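Local coordinates for protein beta 1-3 glucanase (Clostridium beijerinckii NCIMB 8052, PDB 5H4E) that probably hydrolyses beta-1,3-glucans, as a glycoside hydrolase family 64 domain, at residues G249-F260 / K264-G275. Numbering follows the deposited sequence.
Sequences GTYSGHVVGNDF and KNGGAYNLYIHG
Two successive hairpins of a four-stranded antiparallel sheet meet here: strand 249-256 turns at V256-D259 (type II') into strand 259-264, which turns at K264-G267 (type I') and leads back to strand 271-273. At the second turn Y251 and K264 form a non-hydrogen-bonded antiparallel pair. K264 runs extended alongside the Y251 ring, its CG 3.9 Å from Y251 CE1; both polar ends reach D295 of helix 294-309, K264 by a salt bridge and Y251 by a hydrogen bond. L271 CD1 meets the edge of the same ring near its plane, and I299 of that helix packs against both Y251 and L271. T250 is gripped twice by N265: its N donates to N265 OD1 (3.1 Å, 172° at the hydrogen), tilted out of the amide carbonyl plane, and its O accepts from N265 N. A water bridges T250 O and G266 N, tying strand to turn. With order 242-246, 249-256, 259-264, 271-273, the meander lets Y269 reach across strand 259-264 to S252 and H254. There H254 NE2 lies over one face of the tyrosine ring, H254 CE1 is 3.2 Å from Y269 CD1, and the ring planes stand 63° apart. A chi1 of 59° swings the imidazole toward Y269, where ND1 hydrogen-bonds V261 O. Y269 OH and S252 OG both hydrogen-bond to E241 OE1. At the other end F260 and I273 form a hydrogen-bonded pair, with F260 N to I273 O at 3.0 Å and I273 N to F260 O at 2.9 Å; their CB atoms touch. The D259 carboxylate stands nearly perpendicular to the Y272 ring, OD2 at its edge, while OD1 accepts a weak bond from G275 N; a water donates weakly to OD2 and also hydrogen-bonds H274 ND1.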
loop_
_atom_site.group_PDB
_atom_site.type_symbol
_atom_site.label_atom_id
_atom_site.label_comp_id
_atom_site.label_asym_id
_atom_site.label_seq_id
_atom_site.Cartn_x
_atom_site.Cartn_y
_atom_site.Cartn_z
ATOM N N GLY A 249 24.044 6.068 -3.827
ATOM C CA GLY A 249 25.425 6.140 -3.384
ATOM C C GLY A 249 25.657 5.274 -2.165
ATOM O O GLY A 249 24.813 4.442 -1.819
ATOM N N THR A 250 26.800 5.467 -1.511
ATOM C CA THR A 250 27.112 4.710 -0.304
ATOM C C THR A 250 26.963 5.575 0.943
ATOM O O THR A 250 27.575 6.651 1.063
ATOM C CB THR A 250 28.534 4.120 -0.350
ATOM O OG1 THR A 250 28.668 3.293 -1.510
ATOM C CG2 THR A 250 28.805 3.273 0.901
ATOM N N TYR A 251 26.140 5.092 1.867
ATOM C CA TYR A 251 25.877 5.789 3.113
ATOM C C TYR A 251 26.492 5.039 4.287
ATOM O O TYR A 251 26.486 3.815 4.305
ATOM C CB TYR A 251 24.374 5.938 3.334
ATOM C CG TYR A 251 23.654 6.718 2.259
ATOM C CD1 TYR A 251 23.481 8.093 2.371
ATOM C CD2 TYR A 251 23.129 6.076 1.137
ATOM C CE1 TYR A 251 22.813 8.817 1.393
ATOM C CE2 TYR A 251 22.463 6.791 0.145
ATOM C CZ TYR A 251 22.305 8.158 0.283
ATOM O OH TYR A 251 21.635 8.871 -0.687
ATOM N N SER A 252 27.011 5.766 5.268
ATOM C CA SER A 252 27.542 5.124 6.457
ATOM C C SER A 252 27.015 5.820 7.701
ATOM O O SER A 252 27.046 7.038 7.794
ATOM C CB SER A 252 29.075 5.134 6.430
ATOM O OG SER A 252 29.605 4.259 7.413
ATOM N N GLY A 253 26.535 5.054 8.669
ATOM C CA GLY A 253 25.886 5.659 9.812
ATOM C C GLY A 253 26.322 5.099 11.144
ATOM O O GLY A 253 26.894 4.006 11.214
ATOM N N HIS A 254 26.054 5.862 12.202
ATOM C CA HIS A 254 26.306 5.430 13.569
ATOM C C HIS A 254 25.354 6.158 14.502
ATOM O O HIS A 254 24.861 7.237 14.179
ATOM C CB HIS A 254 27.774 5.667 13.980
ATOM C CG HIS A 254 28.211 7.102 13.908
ATOM N ND1 HIS A 254 27.656 8.009 13.034
ATOM C CD2 HIS A 254 29.174 7.773 14.583
ATOM C CE1 HIS A 254 28.245 9.183 13.184
ATOM N NE2 HIS A 254 29.174 9.064 14.114
ATOM N N VAL A 255 25.077 5.558 15.650
ATOM C CA VAL A 255 24.153 6.159 16.599
ATOM C C VAL A 255 24.935 7.092 17.509
ATOM O O VAL A 255 25.907 6.680 18.152
ATOM C CB VAL A 255 23.412 5.093 17.419
ATOM C CG1 VAL A 255 22.607 5.721 18.555
ATOM C CG2 VAL A 255 22.519 4.241 16.504
ATOM N N VAL A 256 24.534 8.361 17.521
ATOM C CA VAL A 256 25.112 9.365 18.402
ATOM C C VAL A 256 23.999 9.883 19.286
ATOM O O VAL A 256 23.091 10.562 18.808
ATOM C CB VAL A 256 25.741 10.537 17.634
ATOM C CG1 VAL A 256 26.452 11.472 18.609
ATOM C CG2 VAL A 256 26.697 10.028 16.578
ATOM N N GLY A 257 24.045 9.537 20.564
ATOM C CA GLY A 257 22.928 9.795 21.448
ATOM C C GLY A 257 21.735 8.963 21.022
ATOM O O GLY A 257 21.781 7.734 21.072
ATOM N N ASN A 258 20.666 9.630 20.592
ATOM C CA ASN A 258 19.454 8.936 20.163
ATOM C C ASN A 258 19.230 9.051 18.661
ATOM O O ASN A 258 18.244 8.532 18.131
ATOM C CB ASN A 258 18.231 9.482 20.909
ATOM C CG ASN A 258 17.487 8.404 21.676
ATOM O OD1 ASN A 258 18.078 7.409 22.112
ATOM N ND2 ASN A 258 16.182 8.586 21.829
ATOM N N ASP A 259 20.137 9.750 17.988
ATOM C CA ASP A 259 20.073 9.938 16.547
ATOM C C ASP A 259 20.895 8.905 15.799
ATOM O O ASP A 259 21.930 8.459 16.294
ATOM C CB ASP A 259 20.579 11.325 16.150
ATOM C CG ASP A 259 19.754 12.441 16.740
ATOM O OD1 ASP A 259 18.543 12.235 16.967
ATOM O OD2 ASP A 259 20.323 13.526 16.961
ATOM N N PHE A 260 20.444 8.567 14.594
ATOM C CA PHE A 260 21.207 7.734 13.678
ATOM C C PHE A 260 21.754 8.668 12.621
ATOM O O PHE A 260 20.995 9.175 11.797
ATOM C CB PHE A 260 20.343 6.639 13.028
ATOM C CG PHE A 260 21.039 5.300 12.900
ATOM C CD1 PHE A 260 20.470 4.149 13.425
ATOM C CD2 PHE A 260 22.304 5.221 12.340
ATOM C CE1 PHE A 260 21.116 2.926 13.301
ATOM C CE2 PHE A 260 22.970 4.008 12.234
ATOM C CZ PHE A 260 22.380 2.860 12.717
ATOM N N LYS A 264 27.471 10.597 3.290
ATOM C CA LYS A 264 27.234 10.146 1.927
ATOM C C LYS A 264 28.535 10.173 1.139
ATOM O O LYS A 264 29.205 11.206 1.076
ATOM C CB LYS A 264 26.177 11.026 1.255
ATOM C CG LYS A 264 25.859 10.670 -0.178
ATOM C CD LYS A 264 24.830 11.660 -0.722
ATOM C CE LYS A 264 24.450 11.380 -2.162
ATOM N NZ LYS A 264 23.365 12.313 -2.589
ATOM N N ASN A 265 28.886 9.033 0.551
ATOM C CA ASN A 265 30.128 8.878 -0.199
ATOM C C ASN A 265 31.360 9.379 0.558
ATOM O O ASN A 265 32.239 10.029 -0.013
ATOM C CB ASN A 265 30.012 9.583 -1.551
ATOM C CG ASN A 265 28.911 8.990 -2.420
ATOM O OD1 ASN A 265 28.701 7.771 -2.442
ATOM N ND2 ASN A 265 28.199 9.849 -3.132
ATOM N N GLY A 266 31.404 9.070 1.849
ATOM C CA GLY A 266 32.561 9.368 2.674
ATOM C C GLY A 266 32.658 10.805 3.158
ATOM O O GLY A 266 33.719 11.238 3.587
ATOM N N GLY A 267 31.553 11.546 3.101
ATOM C CA GLY A 267 31.541 12.935 3.534
ATOM C C GLY A 267 31.318 13.112 5.025
ATOM O O GLY A 267 31.480 12.171 5.804
ATOM N N ALA A 268 30.965 14.328 5.434
ATOM C CA ALA A 268 30.674 14.599 6.843
ATOM C C ALA A 268 29.384 13.907 7.261
ATOM O O ALA A 268 28.483 13.720 6.443
ATOM C CB ALA A 268 30.566 16.088 7.094
ATOM N N TYR A 269 29.284 13.549 8.536
ATOM C CA TYR A 269 28.062 12.930 9.032
ATOM C C TYR A 269 27.035 13.996 9.392
ATOM O O TYR A 269 27.132 14.633 10.443
ATOM C CB TYR A 269 28.351 12.044 10.241
ATOM C CG TYR A 269 29.129 10.786 9.900
ATOM C CD1 TYR A 269 28.533 9.532 9.984
ATOM C CD2 TYR A 269 30.456 10.851 9.498
ATOM C CE1 TYR A 269 29.240 8.383 9.680
ATOM C CE2 TYR A 269 31.173 9.699 9.198
ATOM C CZ TYR A 269 30.556 8.474 9.291
ATOM O OH TYR A 269 31.259 7.328 8.997
ATOM N N ASN A 270 26.047 14.174 8.516
ATOM C CA ASN A 270 25.042 15.229 8.686
ATOM C C ASN A 270 23.658 14.834 8.171
ATOM O O ASN A 270 22.792 15.685 7.960
ATOM C CB ASN A 270 25.505 16.514 7.989
ATOM C CG ASN A 270 26.003 16.268 6.579
ATOM O OD1 ASN A 270 25.446 15.451 5.835
ATOM N ND2 ASN A 270 27.071 16.965 6.205
ATOM N N LEU A 271 23.454 13.539 7.973
ATOM C CA LEU A 271 22.160 13.038 7.529
ATOM C C LEU A 271 21.515 12.264 8.673
ATOM O O LEU A 271 22.064 11.268 9.142
ATOM C CB LEU A 271 22.324 12.176 6.282
ATOM C CG LEU A 271 23.001 12.854 5.088
ATOM C CD1 LEU A 271 23.436 11.835 4.060
ATOM C CD2 LEU A 271 22.069 13.880 4.436
ATOM N N TYR A 272 20.351 12.727 9.125
ATOM C CA TYR A 272 19.773 12.250 10.379
ATOM C C TYR A 272 18.486 11.437 10.282
ATOM O O TYR A 272 17.561 11.806 9.564
ATOM C CB TYR A 272 19.485 13.440 11.296
ATOM C CG TYR A 272 20.706 14.008 11.964
ATOM C CD1 TYR A 272 20.956 13.762 13.302
ATOM C CD2 TYR A 272 21.606 14.787 11.256
ATOM C CE1 TYR A 272 22.067 14.271 13.920
ATOM C CE2 TYR A 272 22.728 15.302 11.871
ATOM C CZ TYR A 272 22.951 15.034 13.202
ATOM O OH TYR A 272 24.067 15.541 13.821
ATOM N N ILE A 273 18.435 10.347 11.039
ATOM C CA ILE A 273 17.170 9.860 11.564
ATOM C C ILE A 273 17.087 10.409 12.987
ATOM O O ILE A 273 17.904 10.070 13.846
ATOM C CB ILE A 273 17.049 8.326 11.577
ATOM C CG1 ILE A 273 17.320 7.735 10.199
ATOM C CG2 ILE A 273 15.675 7.905 12.057
ATOM C CD1 ILE A 273 17.137 6.237 10.167
ATOM N N HIS A 274 16.125 11.291 13.228
ATOM C CA HIS A 274 15.983 11.909 14.540
ATOM C C HIS A 274 15.218 11.044 15.527
ATOM O O HIS A 274 13.993 11.029 15.543
ATOM C CB HIS A 274 15.310 13.274 14.392
ATOM C CG HIS A 274 16.106 14.234 13.568
ATOM N ND1 HIS A 274 17.131 14.989 14.094
ATOM C CD2 HIS A 274 16.056 14.534 12.249
ATOM C CE1 HIS A 274 17.670 15.724 13.138
ATOM N NE2 HIS A 274 17.035 15.467 12.009
ATOM N N GLY A 275 15.952 10.312 16.356
ATOM C CA GLY A 275 15.339 9.496 17.382
ATOM C C GLY A 275 15.437 8.004 17.136
ATOM O O GLY A 275 15.962 7.544 16.111
HETATM O O HOH W 1 29.663 6.974 3.026
HETATM O O HOH W 2 18.112 14.996 16.477
#